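Local coordinates for protein putative N-acetylmuramoyl-L-alanine amidase,autolysin cwp6 (Peptoclostridium difficile, PDB 5J72) that probably hydrolyses the amide bond between N-acetylmuramic acid and L-alanine in peptidoglycan, while its CWB2 domains anchor it to the cell wall, at residues Ala30-Leu44 / Pro67-Asn81. Numbering follows the deposited sequence. Where two conformers were deposited one is given.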
ATOM      1  N   ALA A  30     -40.930  -7.224  10.234  1.00 31.24           N
ATOM      2  CA  ALA A  30     -40.075  -8.164  10.964  1.00 28.45           C
ATOM      3  C   ALA A  30     -38.811  -7.445  11.345  1.00 26.50           C
ATOM      4  O   ALA A  30     -38.207  -6.760  10.514  1.00 26.59           O
ATOM      5  CB  ALA A  30     -39.758  -9.364  10.062  1.00 24.50           C
ATOM      6  N   ASP A  31     -38.389  -7.612  12.591  1.00 24.70           N
ATOM      7  CA  ASP A  31     -37.196  -6.963  13.071  1.00 26.52           C
ATOM      8  C   ASP A  31     -35.880  -7.586  12.585  1.00 25.82           C
ATOM      9  O   ASP A  31     -34.834  -6.955  12.698  1.00 23.50           O
ATOM     10  CB  ASP A  31     -37.155  -7.005  14.596  1.00 31.31           C
ATOM     11  CG  ASP A  31     -38.247  -6.171  15.238  1.00 44.88           C
ATOM     12  OD1 ASP A  31     -38.723  -5.205  14.585  1.00 48.84           O
ATOM     13  OD2 ASP A  31     -38.622  -6.485  16.378  1.00 49.61           O
ATOM     14  N   SER A  32     -35.916  -8.825  12.060  1.00 23.87           N
ATOM     15  CA  SER A  32     -34.663  -9.446  11.606  1.00 21.11           C
ATOM     16  C   SER A  32     -34.966 -10.543  10.628  1.00 20.58           C
ATOM     17  O   SER A  32     -36.131 -10.972  10.526  1.00 19.11           O
ATOM     18  CB  SER A  32     -33.899 -10.059  12.784  1.00 21.59           C
ATOM     19  OG  SER A  32     -34.601 -11.197  13.275  1.00 21.18           O
ATOM     20  N   ILE A  33     -33.940 -10.982   9.902  1.00 20.04           N
ATOM     21  CA  ILE A  33     -34.009 -12.140   8.989  1.00 18.77           C
ATOM     22  C   ILE A  33     -32.778 -12.976   9.271  1.00 17.80           C
ATOM     23  O   ILE A  33     -31.795 -12.468   9.799  1.00 19.93           O
ATOM     24  CB  ILE A  33     -34.021 -11.776   7.504  1.00 18.19           C
ATOM     25  CG1 ILE A  33     -32.699 -11.036   7.141  1.00 19.13           C
ATOM     26  CG2 ILE A  33     -35.287 -10.880   7.206  1.00 21.76           C
ATOM     27  CD1 ILE A  33     -32.713 -10.680   5.636  1.00 19.00           C
ATOM     28  N   THR A  34     -32.819 -14.262   8.909  1.00 20.08           N
ATOM     29  CA  THR A  34     -31.710 -15.159   9.108  1.00 18.39           C
ATOM     30  C   THR A  34     -31.343 -15.782   7.779  1.00 17.89           C
ATOM     31  O   THR A  34     -32.190 -16.345   7.105  1.00 19.61           O
ATOM     32  CB  THR A  34     -32.077 -16.249  10.098  1.00 19.97           C
ATOM     33  OG1 THR A  34     -32.402 -15.616  11.318  1.00 21.25           O
ATOM     34  CG2 THR A  34     -30.889 -17.202  10.384  1.00 19.59           C
ATOM     35  N   LEU A  35     -30.073 -15.664   7.407  1.00 13.07           N
ATOM     36  CA  LEU A  35     -29.583 -16.249   6.146  1.00 15.02           C
ATOM     37  C   LEU A  35     -28.995 -17.586   6.536  1.00 18.43           C
ATOM     38  O   LEU A  35     -28.244 -17.641   7.556  1.00 19.48           O
ATOM     39  CB  LEU A  35     -28.486 -15.360   5.602  1.00 17.50           C
ATOM     40  CG  LEU A  35     -29.028 -14.232   4.647  1.00 25.57           C
ATOM     41  CD1 LEU A  35     -30.017 -13.300   5.393  1.00 27.63           C
ATOM     42  CD2 LEU A  35     -27.780 -13.474   4.106  1.00 24.97           C
ATOM     43  N   ASN A  36     -29.306 -18.642   5.770  1.00 16.97           N
ATOM     44  CA  ASN A  36     -28.721 -19.948   6.061  1.00 15.73           C
ATOM     45  C   ASN A  36     -27.867 -20.315   4.866  1.00 15.16           C
ATOM     46  O   ASN A  36     -28.299 -20.216   3.726  1.00 17.30           O
ATOM     47  CB  ASN A  36     -29.828 -20.998   6.300  1.00 19.04           C
ATOM     48  CG  ASN A  36     -29.230 -22.350   6.530  1.00 30.91           C
ATOM     49  OD1 ASN A  36     -28.940 -23.064   5.530  1.00 29.84           O
ATOM     50  ND2 ASN A  36     -28.890 -22.744   7.797  1.00 29.30           N
ATOM     51  N   PHE A  37     -26.607 -20.724   5.139  1.00 14.61           N
ATOM     52  CA  PHE A  37     -25.709 -21.183   4.064  1.00 14.72           C
ATOM     53  C   PHE A  37     -25.298 -22.609   4.381  1.00 16.86           C
ATOM     54  O   PHE A  37     -25.381 -23.014   5.547  1.00 17.18           O
ATOM     55  CB  PHE A  37     -24.384 -20.364   4.114  1.00 15.77           C
ATOM     56  CG  PHE A  37     -24.590 -18.858   4.022  1.00 17.74           C
ATOM     57  CD1 PHE A  37     -24.760 -18.094   5.164  1.00 21.94           C
ATOM     58  CD2 PHE A  37     -24.604 -18.223   2.812  1.00 18.63           C
ATOM     59  CE1 PHE A  37     -24.928 -16.704   5.084  1.00 21.28           C
ATOM     60  CE2 PHE A  37     -24.778 -16.819   2.724  1.00 16.66           C
ATOM     61  CZ  PHE A  37     -24.934 -16.092   3.866  1.00 16.56           C
ATOM     62  N   MET A  38     -24.786 -23.354   3.373  1.00 16.65           N
ATOM     63  CA  MET A  38     -24.251 -24.679   3.674  1.00 17.50           C
ATOM     64  C   MET A  38     -22.999 -24.864   2.884  1.00 17.38           C
ATOM     65  O   MET A  38     -22.896 -24.360   1.752  1.00 17.81           O
ATOM     66  CB  MET A  38     -25.177 -25.852   3.196  1.00 17.71           C
ATOM     67  CG  MET A  38     -26.508 -25.912   3.957  0.68 24.17           C
ATOM     68  SD  MET A  38     -26.382 -26.648   5.636  0.68 22.27           S
ATOM     69  CE  MET A  38     -26.127 -28.429   5.224  0.68 21.13           C
ATOM     70  N   CYS A  39     -22.037 -25.576   3.470  1.00 17.01           N
ATOM     71  CA  CYS A  39     -20.867 -25.973   2.707  1.00 17.72           C
ATOM     72  C   CYS A  39     -20.883 -27.553   2.907  1.00 19.39           C
ATOM     73  O   CYS A  39     -20.606 -28.013   4.013  1.00 17.32           O
ATOM     74  CB  CYS A  39     -19.591 -25.340   3.266  1.00 18.61           C
ATOM     75  SG  CYS A  39     -18.095 -25.946   2.397  1.00 20.06           S
ATOM     76  N   TYR A  40     -21.230 -28.311   1.842  1.00 19.06           N
ATOM     77  CA  TYR A  40     -21.427 -29.787   1.900  1.00 19.67           C
ATOM     78  C   TYR A  40     -22.500 -30.013   2.966  1.00 21.82           C
ATOM     79  O   TYR A  40     -23.598 -29.475   2.786  1.00 21.98           O
ATOM     80  CB  TYR A  40     -20.081 -30.475   2.224  1.00 18.60           C
ATOM     81  CG  TYR A  40     -20.169 -31.956   1.994  1.00 22.01           C
ATOM     82  CD1 TYR A  40     -20.628 -32.465   0.785  1.00 27.40           C
ATOM     83  CD2 TYR A  40     -19.815 -32.859   2.996  1.00 27.35           C
ATOM     84  CE1 TYR A  40     -20.731 -33.842   0.575  1.00 28.50           C
ATOM     85  CE2 TYR A  40     -19.920 -34.232   2.796  1.00 26.21           C
ATOM     86  CZ  TYR A  40     -20.369 -34.717   1.581  1.00 32.73           C
ATOM     87  OH  TYR A  40     -20.401 -36.091   1.369  1.00 37.21           O
ATOM     88  N   ASP A  41     -22.228 -30.708   4.067  1.00 19.23           N
ATOM     89  CA  ASP A  41     -23.286 -30.913   5.063  1.00 20.97           C
ATOM     90  C   ASP A  41     -23.183 -30.019   6.280  1.00 23.82           C
ATOM     91  O   ASP A  41     -23.845 -30.253   7.290  1.00 23.07           O
ATOM     92  CB  ASP A  41     -23.272 -32.393   5.491  1.00 23.67           C
ATOM     93  CG  ASP A  41     -22.016 -32.815   6.184  1.00 31.26           C
ATOM     94  OD1 ASP A  41     -21.011 -32.057   6.134  1.00 28.92           O
ATOM     95  OD2 ASP A  41     -22.023 -33.922   6.806  1.00 36.63           O
ATOM     96  N   MET A  42     -22.363 -28.934   6.223  1.00 21.34           N
ATOM     97  CA  MET A  42     -22.215 -28.095   7.416  1.00 15.93           C
ATOM     98  C   MET A  42     -22.952 -26.742   7.234  1.00 19.15           C
ATOM     99  O   MET A  42     -22.763 -26.077   6.244  1.00 17.86           O
ATOM    100  CB  MET A  42     -20.700 -27.798   7.643  1.00 19.01           C
ATOM    101  CG  MET A  42     -20.460 -26.869   8.826  1.00 23.05           C
ATOM    102  SD  MET A  42     -18.664 -26.747   9.078  1.00 26.62           S
ATOM    103  CE  MET A  42     -18.319 -28.292   9.999  1.00 30.67           C
ATOM    104  N   PRO A  43     -23.773 -26.352   8.191  1.00 20.52           N
ATOM    105  CA  PRO A  43     -24.528 -25.082   8.117  1.00 20.85           C
ATOM    106  C   PRO A  43     -23.786 -23.920   8.741  1.00 21.91           C
ATOM    107  O   PRO A  43     -22.949 -24.087   9.641  1.00 19.64           O
ATOM    108  CB  PRO A  43     -25.805 -25.401   8.908  1.00 21.53           C
ATOM    109  CG  PRO A  43     -25.289 -26.367  10.029  1.00 23.88           C
ATOM    110  CD  PRO A  43     -24.184 -27.200   9.356  1.00 21.39           C
ATOM    111  N   LEU A  44     -24.105 -22.728   8.272  1.00 17.24           N
ATOM    112  CA  LEU A  44     -23.534 -21.477   8.801  1.00 18.19           C
ATOM    113  C   LEU A  44     -24.704 -20.484   8.735  1.00 18.70           C
ATOM    114  O   LEU A  44     -25.377 -20.431   7.702  1.00 17.85           O
ATOM    115  CB  LEU A  44     -22.448 -20.960   7.870  1.00 18.25           C
ATOM    116  CG  LEU A  44     -21.832 -19.580   8.342  1.00 21.35           C
ATOM    117  CD1 LEU A  44     -20.979 -19.810   9.528  1.00 25.57           C
ATOM    118  CD2 LEU A  44     -20.910 -19.066   7.265  1.00 23.34           C
ATOM    119  N   PRO A  67     -15.226 -26.422   7.510  1.00 20.07           N
ATOM    120  CA  PRO A  67     -15.824 -27.558   6.808  1.00 21.24           C
ATOM    121  C   PRO A  67     -14.914 -28.764   6.600  1.00 18.31           C
ATOM    122  O   PRO A  67     -13.751 -28.620   6.271  1.00 20.16           O
ATOM    123  CB  PRO A  67     -16.324 -26.903   5.503  1.00 22.82           C
ATOM    124  CG  PRO A  67     -15.231 -25.855   5.237  1.00 26.61           C
ATOM    125  CD  PRO A  67     -15.014 -25.258   6.601  1.00 25.29           C
ATOM    126  N   GLU A  68     -15.491 -29.960   6.805  1.00 18.63           N
ATOM    127  CA  GLU A  68     -14.728 -31.215   6.642  1.00 16.02           C
ATOM    128  C   GLU A  68     -14.433 -31.495   5.175  1.00 15.30           C
ATOM    129  O   GLU A  68     -13.435 -32.159   4.844  1.00 18.15           O
ATOM    130  CB  GLU A  68     -15.532 -32.415   7.197  1.00 19.27           C
ATOM    131  CG  GLU A  68     -15.765 -32.267   8.710  1.00 20.68           C
ATOM    132  CD  GLU A  68     -14.485 -32.389   9.539  1.00 24.12           C
ATOM    133  OE1 GLU A  68     -13.416 -32.786   9.035  1.00 20.62           O
ATOM    134  OE2 GLU A  68     -14.549 -32.091  10.748  1.00 21.55           O
ATOM    135  N   TYR A  69     -15.308 -30.974   4.289  1.00 17.18           N
ATOM    136  CA  TYR A  69     -15.114 -31.248   2.861  1.00 15.36           C
ATOM    137  C   TYR A  69     -15.768 -30.097   2.110  1.00 14.44           C
ATOM    138  O   TYR A  69     -16.831 -29.612   2.560  1.00 16.03           O
ATOM    139  CB  TYR A  69     -15.829 -32.599   2.492  1.00 18.37           C
ATOM    140  CG  TYR A  69     -15.810 -32.966   1.019  1.00 19.35           C
ATOM    141  CD1 TYR A  69     -14.619 -33.061   0.317  1.00 22.41           C
ATOM    142  CD2 TYR A  69     -17.007 -33.237   0.328  1.00 17.92           C
ATOM    143  CE1 TYR A  69     -14.603 -33.397  -1.030  1.00 24.97           C
ATOM    144  CE2 TYR A  69     -16.991 -33.590  -1.012  1.00 24.65           C
ATOM    145  CZ  TYR A  69     -15.792 -33.660  -1.682  1.00 25.15           C
ATOM    146  OH  TYR A  69     -15.787 -33.981  -3.012  1.00 29.38           O
ATOM    147  N   LEU A  70     -15.127 -29.710   0.974  1.00 15.36           N
ATOM    148  CA  LEU A  70     -15.523 -28.538   0.150  1.00 14.39           C
ATOM    149  C   LEU A  70     -15.214 -27.256   0.939  1.00 17.53           C
ATOM    150  O   LEU A  70     -14.913 -27.268   2.143  1.00 15.84           O
ATOM    151  CB  LEU A  70     -17.021 -28.515  -0.297  1.00 13.60           C
ATOM    152  CG  LEU A  70     -17.480 -29.811  -0.957  1.00 20.90           C
ATOM    153  CD1 LEU A  70     -18.930 -29.752  -1.515  1.00 20.57           C
ATOM    154  CD2 LEU A  70     -16.519 -30.039  -2.087  1.00 20.40           C
ATOM    155  N   ASN A  71     -15.234 -26.122   0.244  1.00 15.51           N
ATOM    156  CA  ASN A  71     -14.906 -24.880   0.933  1.00 16.00           C
ATOM    157  C   ASN A  71     -15.640 -23.697   0.331  1.00 18.94           C
ATOM    158  O   ASN A  71     -15.131 -22.546   0.357  1.00 18.65           O
ATOM    159  CB  ASN A  71     -13.352 -24.631   0.898  1.00 17.35           C
ATOM    160  CG  ASN A  71     -12.822 -24.287  -0.493  1.00 20.53           C
ATOM    161  OD1 ASN A  71     -13.434 -24.598  -1.521  1.00 22.92           O
ATOM    162  ND2 ASN A  71     -11.680 -23.573  -0.603  1.00 19.85           N
ATOM    163  N   VAL A  72     -16.845 -23.949  -0.190  1.00 16.32           N
ATOM    164  CA  VAL A  72     -17.632 -22.816  -0.724  1.00 15.66           C
ATOM    165  C   VAL A  72     -18.969 -22.795   0.020  1.00 17.92           C
ATOM    166  O   VAL A  72     -19.700 -23.810  -0.003  1.00 17.57           O
ATOM    167  CB  VAL A  72     -17.875 -22.962  -2.238  1.00 18.10           C
ATOM    168  CG1 VAL A  72     -18.782 -21.793  -2.709  1.00 15.93           C
ATOM    169  CG2 VAL A  72     -16.519 -22.951  -2.993  1.00 17.05           C
ATOM    170  N   TRP A  73     -19.281 -21.691   0.678  1.00 16.77           N
ATOM    171  CA  TRP A  73     -20.523 -21.515   1.386  1.00 17.20           C
ATOM    172  C   TRP A  73     -21.581 -21.093   0.380  1.00 17.37           C
ATOM    173  O   TRP A  73     -21.382 -20.090  -0.308  1.00 17.03           O
ATOM    174  CB  TRP A  73     -20.360 -20.403   2.440  1.00 16.56           C
ATOM    175  CG  TRP A  73     -19.452 -20.782   3.514  1.00 17.32           C
ATOM    176  CD1 TRP A  73     -18.167 -20.343   3.715  1.00 16.35           C
ATOM    177  CD2 TRP A  73     -19.708 -21.766   4.542  1.00 15.32           C
ATOM    178  NE1 TRP A  73     -17.602 -21.030   4.784  1.00 16.32           N
ATOM    179  CE2 TRP A  73     -18.534 -21.899   5.312  1.00 19.49           C
ATOM    180  CE3 TRP A  73     -20.841 -22.537   4.891  1.00 19.67           C
ATOM    181  CZ2 TRP A  73     -18.452 -22.778   6.408  1.00 16.78           C
ATOM    182  CZ3 TRP A  73     -20.763 -23.409   5.986  1.00 19.14           C
ATOM    183  CH2 TRP A  73     -19.582 -23.525   6.724  1.00 17.32           C
ATOM    184  N   GLU A  74     -22.695 -21.826   0.304  1.00 17.27           N
ATOM    185  CA  GLU A  74     -23.760 -21.544  -0.687  1.00 18.70           C
ATOM    186  C   GLU A  74     -25.009 -21.151   0.038  1.00 19.11           C
ATOM    187  O   GLU A  74     -25.422 -21.821   0.991  1.00 19.12           O
ATOM    188  CB  GLU A  74     -24.040 -22.823  -1.510  1.00 21.50           C
ATOM    189  CG  GLU A  74     -22.774 -23.175  -2.304  1.00 18.66           C
ATOM    190  CD  GLU A  74     -22.951 -24.366  -3.278  1.00 29.05           C
ATOM    191  OE1 GLU A  74     -24.053 -24.687  -3.630  1.00 35.41           O
ATOM    192  OE2 GLU A  74     -21.947 -24.958  -3.665  1.00 32.01           O
ATOM    193  N   LEU A  75     -25.622 -20.059  -0.381  1.00 16.00           N
ATOM    194  CA  LEU A  75     -26.829 -19.575   0.305  1.00 16.46           C
ATOM    195  C   LEU A  75     -28.012 -20.526   0.051  1.00 16.53           C
ATOM    196  O   LEU A  75     -28.283 -20.864  -1.102  1.00 17.58           O
ATOM    197  CB  LEU A  75     -27.202 -18.165  -0.297  1.00 19.77           C
ATOM    198  CG  LEU A  75     -28.487 -17.561   0.327  1.00 19.78           C
ATOM    199  CD1 LEU A  75     -28.412 -17.284   1.815  1.00 18.25           C
ATOM    200  CD2 LEU A  75     -28.784 -16.241  -0.476  1.00 20.82           C
ATOM    201  N   GLN A  76     -28.705 -20.974   1.114  1.00 15.97           N
ATOM    202  CA  GLN A  76     -29.866 -21.899   0.973  1.00 15.25           C
ATOM    203  C   GLN A  76     -31.210 -21.229   1.165  1.00 16.88           C
ATOM    204  O   GLN A  76     -32.167 -21.605   0.491  1.00 18.88           O
ATOM    205  CB  GLN A  76     -29.788 -22.965   2.040  1.00 17.62           C
ATOM    206  CG  GLN A  76     -28.381 -23.621   2.077  1.00 20.30           C
ATOM    207  CD  GLN A  76     -28.156 -24.412   0.856  1.00 25.44           C
ATOM    208  OE1 GLN A  76     -28.895 -25.350   0.576  1.00 31.05           O
ATOM    209  NE2 GLN A  76     -27.122 -24.121   0.093  1.00 20.36           N
ATOM    210  N   SER A  77     -31.298 -20.271   2.042  1.00 17.43           N
ATOM    211  CA  SER A  77     -32.596 -19.726   2.349  1.00 18.94           C
ATOM    212  C   SER A  77     -32.518 -18.504   3.208  1.00 20.29           C
ATOM    213  O   SER A  77     -31.486 -18.188   3.805  1.00 18.54           O
ATOM    214  CB  SER A  77     -33.422 -20.791   3.118  1.00 20.47           C
ATOM    215  OG  SER A  77     -32.812 -21.084   4.374  1.00 20.64           O
ATOM    216  N   ILE A  78     -33.648 -17.786   3.279  1.00 18.34           N
ATOM    217  CA  ILE A  78     -33.761 -16.646   4.180  1.00 17.69           C
ATOM    218  C   ILE A  78     -35.007 -16.842   4.989  1.00 18.53           C
ATOM    219  O   ILE A  78     -36.077 -17.087   4.406  1.00 19.62           O
ATOM    220  CB  ILE A  78     -33.885 -15.315   3.366  1.00 19.72           C
ATOM    221  CG1 ILE A  78     -32.591 -15.060   2.609  1.00 18.26           C
ATOM    222  CG2 ILE A  78     -34.194 -14.168   4.355  1.00 18.95           C
ATOM    223  CD1 ILE A  78     -32.644 -13.788   1.669  1.00 22.25           C
ATOM    224  N   LYS A  79     -34.902 -16.739   6.317  1.00 18.75           N
ATOM    225  CA  LYS A  79     -36.076 -16.880   7.135  1.00 19.42           C
ATOM    226  C   LYS A  79     -36.432 -15.475   7.656  1.00 19.79           C
ATOM    227  O   LYS A  79     -35.544 -14.802   8.189  1.00 20.86           O
ATOM    228  CB  LYS A  79     -35.796 -17.795   8.375  1.00 17.55           C
ATOM    229  CG  LYS A  79     -37.045 -17.893   9.296  1.00 18.12           C
ATOM    230  CD  LYS A  79     -36.902 -19.031  10.362  1.00 21.02           C
ATOM    231  CE  LYS A  79     -37.926 -18.907  11.449  1.00 23.01           C
ATOM    232  NZ  LYS A  79     -37.919 -20.125  12.320  1.00 21.16           N
ATOM    233  N   ILE A  80     -37.680 -15.064   7.494  1.00 20.05           N
ATOM    234  CA  ILE A  80     -38.127 -13.753   7.978  1.00 20.03           C
ATOM    235  C   ILE A  80     -38.694 -13.924   9.365  1.00 23.45           C
ATOM    236  O   ILE A  80     -39.688 -14.631   9.541  1.00 24.74           O
ATOM    237  CB  ILE A  80     -39.147 -13.229   6.971  1.00 23.56           C
ATOM    238  CG1 ILE A  80     -38.456 -13.131   5.573  1.00 23.74           C
ATOM    239  CG2 ILE A  80     -39.713 -11.871   7.448  1.00 23.75           C
ATOM    240  CD1 ILE A  80     -39.460 -12.971   4.391  1.00 26.12           C
ATOM    241  N   ASN A  81     -38.058 -13.308  10.339  1.00 21.23           N
ATOM    242  CA  ASN A  81     -38.470 -13.522  11.730  1.00 24.14           C
ATOM    243  C   ASN A  81     -39.613 -12.546  12.189  1.00 26.71           C
ATOM    244  O   ASN A  81     -39.357 -11.752  13.094  1.00 30.68           O
ATOM    245  CB  ASN A  81     -37.231 -13.374  12.629  1.00 25.58           C
ATOM    246  CG  ASN A  81     -36.110 -14.350  12.251  1.00 27.06           C
ATOM    247  OD1 ASN A  81     -36.395 -15.555  12.024  1.00 26.83           O
ATOM    248  ND2 ASN A  81     -34.832 -13.922  12.135  1.00 24.34           N
TER
HETATM  249  O   HOH W   1     -39.949  -9.180  14.361  1.00 40.66           O
HETATM  250  O   HOH W   2     -36.812 -10.505  14.911  1.00 35.01           O
HETATM  251  O   HOH W   3     -32.873 -19.328   6.588  1.00 26.03           O
HETATM  252  O   HOH W   4     -34.272 -17.529  12.561  1.00 29.06           O
HETATM  253  O   HOH W   5     -18.335 -29.517   4.960  1.00 27.25           O
HETATM  254  O   HOH W   6     -18.333 -30.451   7.417  1.00 32.67           O
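W73 lies between C39 and L44 where strand 72-81 of the N-terminal domain pairs antiparallel with strand 32-39, the first arm of a beta hairpin closed by the type II' turn C39-M42. C39 CB sits over one face, 3.6 Å from the centroid of the six-membered ring of W73, and L44 covers the opposite face with CB and CD2; M42 lays CG against CH2, with SD farther out at the edge as a Met-aromatic contact. W73 NE1 is hydrogen-bonded to Q108 OE1 of strand 106-113. With chi1 at 175°, C39 lifts SG farther above the same face, toward P67 CB and L70. Y69, from the loop before strand 72-81, points its ring edge at the face of Y40 in the turn, planes at 90°. The apolar side continues through F37, whose ring takes L75 CD1 off-centre, then L35 against I78 and I33 against I78 and I80. A classic beta bulge interrupts the register: N36 O accepts a 2.7 Å hydrogen bond from Q76 N and a weak one from S77 N. Q76 folds back so that NE2 donates to E74 O from above its carbonyl plane, and the same oxygen accepts from M38 N. At the far polar end, the amide of N81 bridges two hydroxyls: ND2 donates to S32 OG at 3.0 Å and, nearly straight at 170°, to T34 OG1 at 3.1 Å.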